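PDB 4R78: choline kinase from Streptococcus pneumoniae, which probably transfers a phosphate group from ATP to choline, yielding phosphocholine. Local coordinates for residues 97-100 against 105-108; 164-169 against 291-296; 229-234 against 242-247. All coordinates share one frame; numbering follows the deposited sequence.

Interaction 1: residues 97-100 against 105-108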
ATOM      1  N   TYR A  97       1.464  11.872 -14.263  1.00 15.07           N
ATOM      2  CA  TYR A  97       1.954  12.273 -15.586  1.00 15.53           C
ATOM      3  C   TYR A  97       2.365  11.092 -16.462  1.00 15.67           C
ATOM      4  O   TYR A  97       2.177  11.115 -17.682  1.00 16.10           O
ATOM      5  CB  TYR A  97       3.118  13.254 -15.454  1.00 15.62           C
ATOM      6  CG  TYR A  97       2.694  14.615 -14.972  1.00 15.88           C
ATOM      7  CD1 TYR A  97       2.054  15.505 -15.832  1.00 17.34           C
ATOM      8  CD2 TYR A  97       2.927  15.016 -13.659  1.00 16.08           C
ATOM      9  CE1 TYR A  97       1.657  16.761 -15.399  1.00 17.93           C
ATOM     10  CE2 TYR A  97       2.534  16.279 -13.214  1.00 17.13           C
ATOM     11  CZ  TYR A  97       1.895  17.141 -14.094  1.00 18.22           C
ATOM     12  OH  TYR A  97       1.502  18.397 -13.682  1.00 20.20           O
ATOM     13  N   LEU A  98       2.936  10.068 -15.835  1.00 15.62           N
ATOM     14  CA  LEU A  98       3.388   8.879 -16.546  1.00 15.94           C
ATOM     15  C   LEU A  98       3.210   7.641 -15.679  1.00 15.53           C
ATOM     16  O   LEU A  98       3.445   7.681 -14.471  1.00 15.16           O
ATOM     17  CB  LEU A  98       4.859   9.025 -16.955  1.00 16.49           C
ATOM     18  CG  LEU A  98       5.387   8.111 -18.061  1.00 17.77           C
ATOM     19  CD1 LEU A  98       4.942   8.615 -19.433  1.00 19.86           C
ATOM     20  CD2 LEU A  98       6.903   8.026 -17.994  1.00 19.86           C
ATOM     21  N   PHE A  99       2.770   6.549 -16.294  1.00 15.59           N
ATOM     22  CA  PHE A  99       2.734   5.257 -15.622  1.00 15.38           C
ATOM     23  C   PHE A  99       3.329   4.246 -16.593  1.00 15.50           C
ATOM     24  O   PHE A  99       2.655   3.771 -17.512  1.00 15.49           O
ATOM     25  CB  PHE A  99       1.308   4.884 -15.197  1.00 15.54           C
ATOM     26  CG  PHE A  99       1.239   3.803 -14.141  1.00 15.69           C
ATOM     27  CD1 PHE A  99       1.240   4.130 -12.788  1.00 16.44           C
ATOM     28  CD2 PHE A  99       1.165   2.460 -14.499  1.00 15.71           C
ATOM     29  CE1 PHE A  99       1.169   3.135 -11.805  1.00 16.73           C
ATOM     30  CE2 PHE A  99       1.085   1.457 -13.525  1.00 15.50           C
ATOM     31  CZ  PHE A  99       1.084   1.797 -12.178  1.00 16.00           C
ATOM     32  N   ASP A 100       4.609   3.950 -16.391  1.00 15.33           N
ATOM     33  CA  ASP A 100       5.380   3.135 -17.323  1.00 15.46           C
ATOM     34  C   ASP A 100       5.174   1.647 -17.069  1.00 15.47           C
ATOM     35  O   ASP A 100       5.567   1.114 -16.028  1.00 15.56           O
ATOM     36  CB  ASP A 100       6.866   3.496 -17.240  1.00 15.55           C
ATOM     37  CG  ASP A 100       7.708   2.747 -18.257  1.00 16.72           C
ATOM     38  OD1 ASP A 100       8.445   1.827 -17.846  1.00 17.95           O
ATOM     39  OD2 ASP A 100       7.641   3.085 -19.460  1.00 18.70           O
ATOM     40  N   ILE A 105       7.078   2.160 -13.371  1.00 13.53           N
ATOM     41  CA  ILE A 105       7.526   3.448 -12.844  1.00 13.94           C
ATOM     42  C   ILE A 105       6.400   4.472 -12.951  1.00 13.70           C
ATOM     43  O   ILE A 105       5.841   4.688 -14.029  1.00 13.61           O
ATOM     44  CB  ILE A 105       8.780   3.985 -13.605  1.00 14.12           C
ATOM     45  CG1 ILE A 105       9.941   2.982 -13.555  1.00 14.33           C
ATOM     46  CG2 ILE A 105       9.221   5.338 -13.047  1.00 14.80           C
ATOM     47  CD1 ILE A 105      11.064   3.285 -14.535  1.00 16.73           C
ATOM     48  N   LYS A 106       6.081   5.093 -11.819  1.00 13.30           N
ATOM     49  CA  LYS A 106       5.046   6.115 -11.748  1.00 13.54           C
ATOM     50  C   LYS A 106       5.699   7.479 -11.606  1.00 13.81           C
ATOM     51  O   LYS A 106       6.588   7.665 -10.774  1.00 14.04           O
ATOM     52  CB  LYS A 106       4.126   5.833 -10.555  1.00 13.34           C
ATOM     53  CG  LYS A 106       3.006   6.853 -10.359  1.00 13.99           C
ATOM     54  CD  LYS A 106       2.066   6.441  -9.221  1.00 14.05           C
ATOM     55  CE  LYS A 106       2.687   6.660  -7.845  1.00 15.11           C
ATOM     56  NZ  LYS A 106       1.820   6.131  -6.747  1.00 14.25           N
ATOM     57  N   VAL A 107       5.269   8.424 -12.437  1.00 13.69           N
ATOM     58  CA  VAL A 107       5.772   9.791 -12.366  1.00 13.68           C
ATOM     59  C   VAL A 107       4.603  10.727 -12.085  1.00 13.87           C
ATOM     60  O   VAL A 107       3.684  10.850 -12.898  1.00 13.93           O
ATOM     61  CB  VAL A 107       6.488  10.217 -13.669  1.00 13.67           C
ATOM     62  CG1 VAL A 107       7.080  11.616 -13.522  1.00 14.07           C
ATOM     63  CG2 VAL A 107       7.572   9.214 -14.049  1.00 13.24           C
ATOM     64  N   ASN A 108       4.652  11.376 -10.924  1.00 13.83           N
ATOM     65  CA  ASN A 108       3.557  12.202 -10.424  1.00 14.26           C
ATOM     66  C   ASN A 108       3.988  13.640 -10.172  1.00 14.48           C
ATOM     67  O   ASN A 108       5.183  13.945 -10.148  1.00 14.32           O
ATOM     68  CB  ASN A 108       3.009  11.605  -9.117  1.00 13.92           C
ATOM     69  CG  ASN A 108       2.049  10.445  -9.346  1.00 14.38           C
ATOM     70  OD1 ASN A 108       1.792  10.035 -10.477  1.00 13.62           O
ATOM     71  ND2 ASN A 108       1.515   9.907  -8.258  1.00 14.81           N
TER
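Leu98 and Val107 form a hydrogen-bonded antiparallel pair whose side chains lie alongside each other on one face of the sheet, with Leu98 CB 3.9 Å from Val107 CB. The backbones are joined directly: Val107 N donates to Leu98 O at 2.8 Å, with an N-H...O angle of 175°. In return, Val107 O is gripped twice, by Leu98 N at 3.1 Å and by Tyr97 N at 2.8 Å, so two residues face one and the chain makes a classic beta bulge. Toward the loop, Asp100 N reaches Ile105 O at 2.8 Å, while the return bond from Ile105 N to Asp100 O is longer, 3.2 Å. On the other face the Phe99 ring meets Lys106 obliquely, with CD1 4.0 Å from Lys106 CB; the lysine chain, bent at chi3 (75°), then leads away to salt bridges with Glu216 and Asp214. All of 105-108 is buried between its neighbours, whereas Tyr97, Leu98 and Asp100 on the outermost strand are partly exposed. The hairpin forms one edge of the five-stranded sheet: 105-109 pairs on its other side with strand 61-66, helix 20-30 packs on Ile105 and touches Leu98 through Lys28, and helix 77-87 packs against Phe99.

Interaction 2: residues 164-169 against 291-296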
ATOM      1  N   ILE A 164      12.575 -20.456   4.420  1.00 18.99           N
ATOM      2  CA  ILE A 164      11.868 -19.402   5.156  1.00 18.59           C
ATOM      3  C   ILE A 164      12.579 -19.130   6.489  1.00 18.16           C
ATOM      4  O   ILE A 164      12.769 -20.055   7.289  1.00 18.34           O
ATOM      5  CB  ILE A 164      10.361 -19.740   5.356  1.00 18.67           C
ATOM      6  CG1 ILE A 164       9.624 -19.799   4.005  1.00 19.29           C
ATOM      7  CG2 ILE A 164       9.687 -18.739   6.299  1.00 18.84           C
ATOM      8  CD1 ILE A 164       9.621 -18.489   3.204  1.00 20.46           C
ATOM      9  N   PRO A 165      13.001 -17.868   6.720  1.00 17.29           N
ATOM     10  CA  PRO A 165      13.851 -17.574   7.879  1.00 16.96           C
ATOM     11  C   PRO A 165      13.091 -17.437   9.199  1.00 16.33           C
ATOM     12  O   PRO A 165      13.712 -17.339  10.262  1.00 16.61           O
ATOM     13  CB  PRO A 165      14.500 -16.238   7.500  1.00 17.00           C
ATOM     14  CG  PRO A 165      13.484 -15.576   6.642  1.00 17.25           C
ATOM     15  CD  PRO A 165      12.823 -16.680   5.859  1.00 17.44           C
ATOM     16  N   TYR A 166      11.763 -17.428   9.127  1.00 15.74           N
ATOM     17  CA  TYR A 166      10.936 -17.204  10.309  1.00 15.12           C
ATOM     18  C   TYR A 166      10.712 -18.498  11.077  1.00 14.94           C
ATOM     19  O   TYR A 166      10.605 -19.573  10.489  1.00 15.37           O
ATOM     20  CB  TYR A 166       9.605 -16.552   9.924  1.00 15.11           C
ATOM     21  CG  TYR A 166       9.755 -15.209   9.242  1.00 14.31           C
ATOM     22  CD1 TYR A 166      10.576 -14.221   9.783  1.00 14.33           C
ATOM     23  CD2 TYR A 166       9.081 -14.928   8.054  1.00 14.58           C
ATOM     24  CE1 TYR A 166      10.729 -12.991   9.168  1.00 13.99           C
ATOM     25  CE2 TYR A 166       9.224 -13.691   7.427  1.00 13.31           C
ATOM     26  CZ  TYR A 166      10.053 -12.730   7.992  1.00 13.23           C
ATOM     27  OH  TYR A 166      10.208 -11.497   7.393  1.00 12.77           O
ATOM     28  N   ALA A 167      10.644 -18.377  12.398  1.00 14.52           N
ATOM     29  CA  ALA A 167      10.551 -19.526  13.297  1.00 14.41           C
ATOM     30  C   ALA A 167       9.190 -20.219  13.256  1.00 13.87           C
ATOM     31  O   ALA A 167       8.145 -19.563  13.200  1.00 14.10           O
ATOM     32  CB  ALA A 167      10.866 -19.092  14.713  1.00 14.29           C
ATOM     33  N   ASN A 168       9.219 -21.550  13.294  1.00 13.34           N
ATOM     34  CA  ASN A 168       8.005 -22.361  13.414  1.00 13.38           C
ATOM     35  C   ASN A 168       7.038 -22.135  12.251  1.00 13.57           C
ATOM     36  O   ASN A 168       5.818 -22.114  12.439  1.00 13.59           O
ATOM     37  CB  ASN A 168       7.322 -22.079  14.763  1.00 13.33           C
ATOM     38  CG  ASN A 168       6.349 -23.164  15.169  1.00 13.33           C
ATOM     39  OD1 ASN A 168       6.551 -24.342  14.872  1.00 13.59           O
ATOM     40  ND2 ASN A 168       5.287 -22.773  15.869  1.00 13.74           N
ATOM     41  N   TYR A 169       7.588 -21.991  11.048  1.00 13.37           N
ATOM     42  CA  TYR A 169       6.785 -21.552   9.903  1.00 13.47           C
ATOM     43  C   TYR A 169       5.616 -22.468   9.519  1.00 13.52           C
ATOM     44  O   TYR A 169       4.526 -21.981   9.237  1.00 13.39           O
ATOM     45  CB  TYR A 169       7.660 -21.234   8.683  1.00 13.64           C
ATOM     46  CG  TYR A 169       6.890 -20.555   7.563  1.00 13.40           C
ATOM     47  CD1 TYR A 169       6.336 -19.288   7.741  1.00 14.35           C
ATOM     48  CD2 TYR A 169       6.700 -21.192   6.336  1.00 14.06           C
ATOM     49  CE1 TYR A 169       5.622 -18.662   6.720  1.00 14.49           C
ATOM     50  CE2 TYR A 169       5.986 -20.572   5.306  1.00 14.06           C
ATOM     51  CZ  TYR A 169       5.450 -19.309   5.511  1.00 14.21           C
ATOM     52  OH  TYR A 169       4.741 -18.684   4.508  1.00 16.11           O
ATOM     53  N   ASN A 291       9.644  -8.834  13.253  1.00 14.14           N
ATOM     54  CA  ASN A 291       8.685  -8.266  14.194  1.00 13.80           C
ATOM     55  C   ASN A 291       7.237  -8.339  13.718  1.00 13.61           C
ATOM     56  O   ASN A 291       6.331  -8.597  14.514  1.00 14.13           O
ATOM     57  CB  ASN A 291       9.079  -6.831  14.558  1.00 14.00           C
ATOM     58  CG  ASN A 291      10.386  -6.765  15.337  1.00 14.82           C
ATOM     59  OD1 ASN A 291      10.822  -7.751  15.936  1.00 16.18           O
ATOM     60  ND2 ASN A 291      11.016  -5.594  15.333  1.00 14.82           N
ATOM     61  N   ARG A 292       7.014  -8.119  12.424  1.00 13.09           N
ATOM     62  CA  ARG A 292       5.665  -8.275  11.882  1.00 12.67           C
ATOM     63  C   ARG A 292       5.210  -9.727  11.993  1.00 12.61           C
ATOM     64  O   ARG A 292       4.073 -10.000  12.371  1.00 12.52           O
ATOM     65  CB  ARG A 292       5.576  -7.784  10.436  1.00 12.38           C
ATOM     66  CG  ARG A 292       5.684  -6.271  10.296  1.00 12.53           C
ATOM     67  CD  ARG A 292       5.053  -5.761   9.021  1.00 12.13           C
ATOM     68  NE  ARG A 292       3.594  -5.832   9.110  1.00 12.90           N
ATOM     69  CZ  ARG A 292       2.748  -5.040   8.455  1.00 13.84           C
ATOM     70  NH1 ARG A 292       1.444  -5.198   8.629  1.00 13.56           N
ATOM     71  NH2 ARG A 292       3.190  -4.099   7.629  1.00 13.43           N
ATOM     72  N   TYR A 293       6.111 -10.655  11.685  1.00 12.52           N
ATOM     73  CA  TYR A 293       5.811 -12.075  11.789  1.00 13.03           C
ATOM     74  C   TYR A 293       5.434 -12.472  13.217  1.00 13.18           C
ATOM     75  O   TYR A 293       4.451 -13.181  13.426  1.00 13.05           O
ATOM     76  CB  TYR A 293       7.001 -12.888  11.290  1.00 12.81           C
ATOM     77  CG  TYR A 293       6.803 -14.384  11.303  1.00 13.00           C
ATOM     78  CD1 TYR A 293       6.182 -15.032  10.237  1.00 12.97           C
ATOM     79  CD2 TYR A 293       7.269 -15.155  12.370  1.00 13.41           C
ATOM     80  CE1 TYR A 293       6.007 -16.413  10.239  1.00 13.37           C
ATOM     81  CE2 TYR A 293       7.108 -16.535  12.381  1.00 12.93           C
ATOM     82  CZ  TYR A 293       6.479 -17.156  11.313  1.00 13.59           C
ATOM     83  OH  TYR A 293       6.324 -18.520  11.306  1.00 13.73           O
ATOM     84  N   GLN A 294       6.207 -11.999  14.192  1.00 13.60           N
ATOM     85  CA  GLN A 294       5.911 -12.256  15.602  1.00 14.01           C
ATOM     86  C   GLN A 294       4.543 -11.690  16.003  1.00 13.91           C
ATOM     87  O   GLN A 294       3.828 -12.287  16.815  1.00 13.61           O
ATOM     88  CB  GLN A 294       7.037 -11.723  16.500  1.00 14.55           C
ATOM     89  CG  GLN A 294       6.812 -11.902  18.015  1.00 16.99           C
ATOM     90  CD  GLN A 294       6.375 -13.315  18.415  1.00 19.98           C
ATOM     91  OE1 GLN A 294       6.834 -14.312  17.853  1.00 22.24           O
ATOM     92  NE2 GLN A 294       5.482 -13.397  19.388  1.00 20.53           N
ATOM     93  N   ARG A 295       4.170 -10.553  15.425  1.00 13.76           N
ATOM     94  CA  ARG A 295       2.860  -9.968  15.686  1.00 13.87           C
ATOM     95  C   ARG A 295       1.725 -10.816  15.092  1.00 14.15           C
ATOM     96  O   ARG A 295       0.630 -10.867  15.659  1.00 14.35           O
ATOM     97  CB  ARG A 295       2.800  -8.515  15.209  1.00 13.89           C
ATOM     98  CG  ARG A 295       1.621  -7.716  15.767  1.00 13.82           C
ATOM     99  CD  ARG A 295       1.788  -6.222  15.515  1.00 13.98           C
ATOM    100  NE  ARG A 295       1.929  -5.921  14.089  1.00 13.56           N
ATOM    101  CZ  ARG A 295       2.297  -4.744  13.588  1.00 13.21           C
ATOM    102  NH1 ARG A 295       2.569  -3.720  14.387  1.00 14.44           N
ATOM    103  NH2 ARG A 295       2.391  -4.591  12.273  1.00 12.97           N
ATOM    104  N   ALA A 296       1.991 -11.480  13.964  1.00 14.29           N
ATOM    105  CA  ALA A 296       1.051 -12.464  13.411  1.00 14.42           C
ATOM    106  C   ALA A 296       0.878 -13.623  14.397  1.00 14.52           C
ATOM    107  O   ALA A 296      -0.240 -14.076  14.652  1.00 14.21           O
ATOM    108  CB  ALA A 296       1.530 -12.971  12.053  1.00 14.47           C
TER
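Tyr166 and Tyr293 are the residues whose CA atoms lie nearest across the contact, 7.4 Å apart, where an irregular loop, extended at Tyr166, passes a continuous helix. Side chains therefore bridge the gap. Tyr293 extends from the helix with CG anti to its backbone N, and its ring lies against that of Tyr166 in an offset stack, centroids 4.6 Å apart and planes 16° from parallel. The two side chains run in opposite directions, so each methylene sits over the other's ring: Tyr166 CB is 3.4 Å from the centroid of the Tyr293 ring, and Tyr293 CB is 4.1 Å from that of Tyr166, a reciprocal CH-pi arrangement. The far end of Tyr293 is held by a hydrogen bond from its OH to Ala167 O at 2.8 Å, the donor lying above the carbonyl plane. Tyr169 borders the same ring, its CD1 3.8 Å from Tyr293 CE1, and its own hydroxyl turns to Glu157. The Tyr166 hydroxyl instead reaches the backbone oxygen of Ser272 on helix 257-280, which ties the loop to a second helix. Stack and hydroxyl bond together fasten the connection between helices 149-159 and 169-177 onto helix 288-303, so that an offset tyrosine stack joins an irregular loop to a helix in the helical part of this kinase-like fold.

Interaction 3: residues 229-234 against 242-247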
ATOM      1  N   ALA A 229      -5.564  -2.440   7.953  1.00 12.33           N
ATOM      2  CA  ALA A 229      -4.289  -1.828   7.585  1.00 12.26           C
ATOM      3  C   ALA A 229      -4.099  -0.461   8.229  1.00 12.53           C
ATOM      4  O   ALA A 229      -3.044  -0.195   8.806  1.00 12.57           O
ATOM      5  CB  ALA A 229      -4.147  -1.738   6.068  1.00 12.34           C
ATOM      6  N   LEU A 230      -5.110   0.398   8.129  1.00 12.71           N
ATOM      7  CA  LEU A 230      -5.049   1.712   8.770  1.00 12.84           C
ATOM      8  C   LEU A 230      -4.730   1.566  10.261  1.00 12.83           C
ATOM      9  O   LEU A 230      -3.805   2.202  10.776  1.00 12.93           O
ATOM     10  CB  LEU A 230      -6.368   2.466   8.584  1.00 13.39           C
ATOM     11  CG  LEU A 230      -6.402   3.895   9.133  1.00 14.16           C
ATOM     12  CD1 LEU A 230      -5.643   4.854   8.228  1.00 16.29           C
ATOM     13  CD2 LEU A 230      -7.837   4.347   9.311  1.00 14.61           C
ATOM     14  N   PHE A 231      -5.477   0.694  10.929  1.00 13.21           N
ATOM     15  CA  PHE A 231      -5.352   0.493  12.368  1.00 13.06           C
ATOM     16  C   PHE A 231      -3.988  -0.093  12.731  1.00 13.21           C
ATOM     17  O   PHE A 231      -3.315   0.401  13.638  1.00 13.68           O
ATOM     18  CB  PHE A 231      -6.459  -0.437  12.882  1.00 12.86           C
ATOM     19  CG  PHE A 231      -7.853   0.131  12.789  1.00 13.51           C
ATOM     20  CD1 PHE A 231      -8.082   1.448  12.404  1.00 13.88           C
ATOM     21  CD2 PHE A 231      -8.943  -0.664  13.131  1.00 13.49           C
ATOM     22  CE1 PHE A 231      -9.378   1.962  12.341  1.00 14.48           C
ATOM     23  CE2 PHE A 231     -10.237  -0.163  13.080  1.00 14.30           C
ATOM     24  CZ  PHE A 231     -10.459   1.148  12.683  1.00 13.66           C
ATOM     25  N   LEU A 232      -3.574  -1.132  12.006  1.00 13.00           N
ATOM     26  CA  LEU A 232      -2.332  -1.839  12.318  1.00 12.97           C
ATOM     27  C   LEU A 232      -1.092  -1.003  12.022  1.00 13.25           C
ATOM     28  O   LEU A 232      -0.164  -0.948  12.836  1.00 13.72           O
ATOM     29  CB  LEU A 232      -2.264  -3.178  11.571  1.00 12.96           C
ATOM     30  CG  LEU A 232      -1.164  -4.168  11.966  1.00 12.80           C
ATOM     31  CD1 LEU A 232      -1.293  -4.567  13.428  1.00 12.60           C
ATOM     32  CD2 LEU A 232      -1.202  -5.396  11.069  1.00 12.68           C
ATOM     33  N   GLU A 233      -1.083  -0.351  10.862  1.00 13.42           N
ATOM     34  CA  GLU A 233       0.089   0.408  10.429  1.00 13.68           C
ATOM     35  C   GLU A 233       0.344   1.662  11.264  1.00 14.20           C
ATOM     36  O   GLU A 233       1.479   2.135  11.334  1.00 14.86           O
ATOM     37  CB  GLU A 233       0.012   0.759   8.934  1.00 13.42           C
ATOM     38  CG  GLU A 233      -0.048  -0.458   7.992  1.00 12.94           C
ATOM     39  CD  GLU A 233       1.286  -1.176   7.799  1.00 12.86           C
ATOM     40  OE1 GLU A 233       2.276  -0.873   8.502  1.00 14.67           O
ATOM     41  OE2 GLU A 233       1.341  -2.061   6.920  1.00 13.21           O
ATOM     42  N   SER A 234      -0.699   2.195  11.898  1.00 14.65           N
ATOM     43  CA  SER A 234      -0.547   3.355  12.783  1.00 15.31           C
ATOM     44  C   SER A 234      -0.667   2.998  14.264  1.00 15.50           C
ATOM     45  O   SER A 234      -0.697   3.890  15.119  1.00 15.56           O
ATOM     46  CB  SER A 234      -1.551   4.451  12.425  1.00 15.56           C
ATOM     47  OG  SER A 234      -1.200   5.093  11.213  1.00 16.80           O
ATOM     48  N   GLU A 242     -12.263   2.287  17.978  1.00 16.44           N
ATOM     49  CA  GLU A 242     -13.696   2.474  18.214  1.00 17.26           C
ATOM     50  C   GLU A 242     -14.201   3.820  17.704  1.00 16.92           C
ATOM     51  O   GLU A 242     -15.262   3.895  17.073  1.00 17.11           O
ATOM     52  CB  GLU A 242     -14.029   2.284  19.697  1.00 17.67           C
ATOM     53  CG  GLU A 242     -13.908   0.839  20.161  1.00 21.22           C
ATOM     54  CD  GLU A 242     -14.700  -0.126  19.290  1.00 24.80           C
ATOM     55  OE1 GLU A 242     -15.949  -0.114  19.369  1.00 27.24           O
ATOM     56  OE2 GLU A 242     -14.071  -0.897  18.528  1.00 26.54           O
ATOM     57  N   THR A 243     -13.431   4.876  17.957  1.00 16.71           N
ATOM     58  CA  THR A 243     -13.792   6.214  17.506  1.00 16.76           C
ATOM     59  C   THR A 243     -13.778   6.287  15.980  1.00 16.27           C
ATOM     60  O   THR A 243     -14.710   6.818  15.380  1.00 16.41           O
ATOM     61  CB  THR A 243     -12.873   7.295  18.132  1.00 17.08           C
ATOM     62  OG1 THR A 243     -12.979   7.230  19.560  1.00 18.04           O
ATOM     63  CG2 THR A 243     -13.260   8.691  17.668  1.00 17.77           C
ATOM     64  N   PHE A 244     -12.738   5.738  15.354  1.00 15.60           N
ATOM     65  CA  PHE A 244     -12.676   5.746  13.900  1.00 15.13           C
ATOM     66  C   PHE A 244     -13.832   4.968  13.279  1.00 15.20           C
ATOM     67  O   PHE A 244     -14.450   5.437  12.324  1.00 14.94           O
ATOM     68  CB  PHE A 244     -11.341   5.221  13.368  1.00 14.82           C
ATOM     69  CG  PHE A 244     -11.152   5.481  11.901  1.00 13.83           C
ATOM     70  CD1 PHE A 244     -10.520   6.648  11.466  1.00 13.93           C
ATOM     71  CD2 PHE A 244     -11.649   4.591  10.947  1.00 12.94           C
ATOM     72  CE1 PHE A 244     -10.371   6.911  10.107  1.00 13.98           C
ATOM     73  CE2 PHE A 244     -11.502   4.851   9.581  1.00 12.47           C
ATOM     74  CZ  PHE A 244     -10.864   6.004   9.166  1.00 13.22           C
ATOM     75  N   LEU A 245     -14.115   3.787  13.818  1.00 15.14           N
ATOM     76  CA  LEU A 245     -15.213   2.967  13.313  1.00 15.59           C
ATOM     77  C   LEU A 245     -16.554   3.682  13.436  1.00 16.29           C
ATOM     78  O   LEU A 245     -17.384   3.604  12.533  1.00 16.44           O
ATOM     79  CB  LEU A 245     -15.248   1.602  14.002  1.00 15.46           C
ATOM     80  CG  LEU A 245     -14.067   0.664  13.716  1.00 15.46           C
ATOM     81  CD1 LEU A 245     -14.116  -0.572  14.599  1.00 15.92           C
ATOM     82  CD2 LEU A 245     -14.009   0.276  12.244  1.00 15.61           C
ATOM     83  N   SER A 246     -16.756   4.397  14.543  1.00 16.82           N
ATOM     84  CA  SER A 246     -17.982   5.174  14.718  1.00 17.58           C
ATOM     85  C   SER A 246     -18.170   6.208  13.604  1.00 17.64           C
ATOM     86  O   SER A 246     -19.275   6.361  13.077  1.00 18.20           O
ATOM     87  CB  SER A 246     -18.013   5.847  16.088  1.00 17.51           C
ATOM     88  OG  SER A 246     -19.253   6.500  16.284  1.00 19.58           O
ATOM     89  N   HIS A 247     -17.085   6.897  13.248  1.00 17.70           N
ATOM     90  CA  HIS A 247     -17.076   7.864  12.149  1.00 17.71           C
ATOM     91  C   HIS A 247     -17.288   7.193  10.780  1.00 17.15           C
ATOM     92  O   HIS A 247     -18.022   7.702   9.934  1.00 17.04           O
ATOM     93  CB  HIS A 247     -15.737   8.611  12.119  1.00 18.48           C
ATOM     94  CG  HIS A 247     -15.584   9.656  13.181  1.00 20.13           C
ATOM     95  ND1 HIS A 247     -15.409  10.991  12.886  1.00 21.88           N
ATOM     96  CD2 HIS A 247     -15.551   9.564  14.531  1.00 21.24           C
ATOM     97  CE1 HIS A 247     -15.288  11.677  14.007  1.00 22.36           C
ATOM     98  NE2 HIS A 247     -15.373  10.835  15.022  1.00 21.95           N
TER
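Leu230 and Phe244 both carry CG anti to the backbone N (chi1 -176° for Leu230); their CB atoms already point at the other helix, and with this torsion the side chains continue across the gap, whereas Phe231 and Leu245 place CG beside the N and reach inward from the flank. The Leu230 and Phe244 side chains cross at about a right angle. A single methyl does the touching: Leu230 CD2 lies over one face of the Phe244 ring, 3.7 Å from its centroid, a CH-pi contact displaced toward CZ, which it approaches to 3.5 Å. The Phe231 ring presents its edge to the second helix. Its CE1 comes within 3.7 Å of Phe244 CD2; the ring planes stand at 86° with centroids 5.9 Å apart, but the offset makes this neither a stack nor an edge-to-face pair. Leu245 meets the same edge farther round, with its CD2 3.7 Å from Phe231 CZ. All four residues are buried, and no hydrogen bond crosses the contact. The short helical segments are 11.8 Å apart at their axes, a spacing bridged by these large side chains rather than by close backbones. Beyond the pair, Phe244 meets Phe126 edge-to-face and touches helix 126-137, Leu230 rests on Ile122, and Leu245 packs on helix 257-280. With axes directed 158° apart, helices 223-233 and 238-248 are successive, roughly antiparallel elements joined by a short connection: a helical hairpin with an apolar interior, set within the helical part of the kinase-like fold.

How the interactions relate
Interactions 1 and 3 are buried, while interaction 2 is only partly so, with exposed residues in its loop. Their chemistry follows the elements joined: backbone hydrogen bonds knit the hairpin of interaction 1, stacked tyrosines and one hydroxyl bond secure the loop of interaction 2, and purely apolar side chains fill interaction 3. Interaction 1 stands apart in the five-stranded sheet, about 35 Å and 30 Å from the other two, centre to centre, across the centre of the chain; the side chain of Asn108 there is about 5 Å from bound AMP. Interactions 2 and 3 share the helical region and touch through the salt bridge Arg292 NH2 to Glu233 OE2, 2.8 Å, with interaction 3 nested in the chain loop closed by interaction 2.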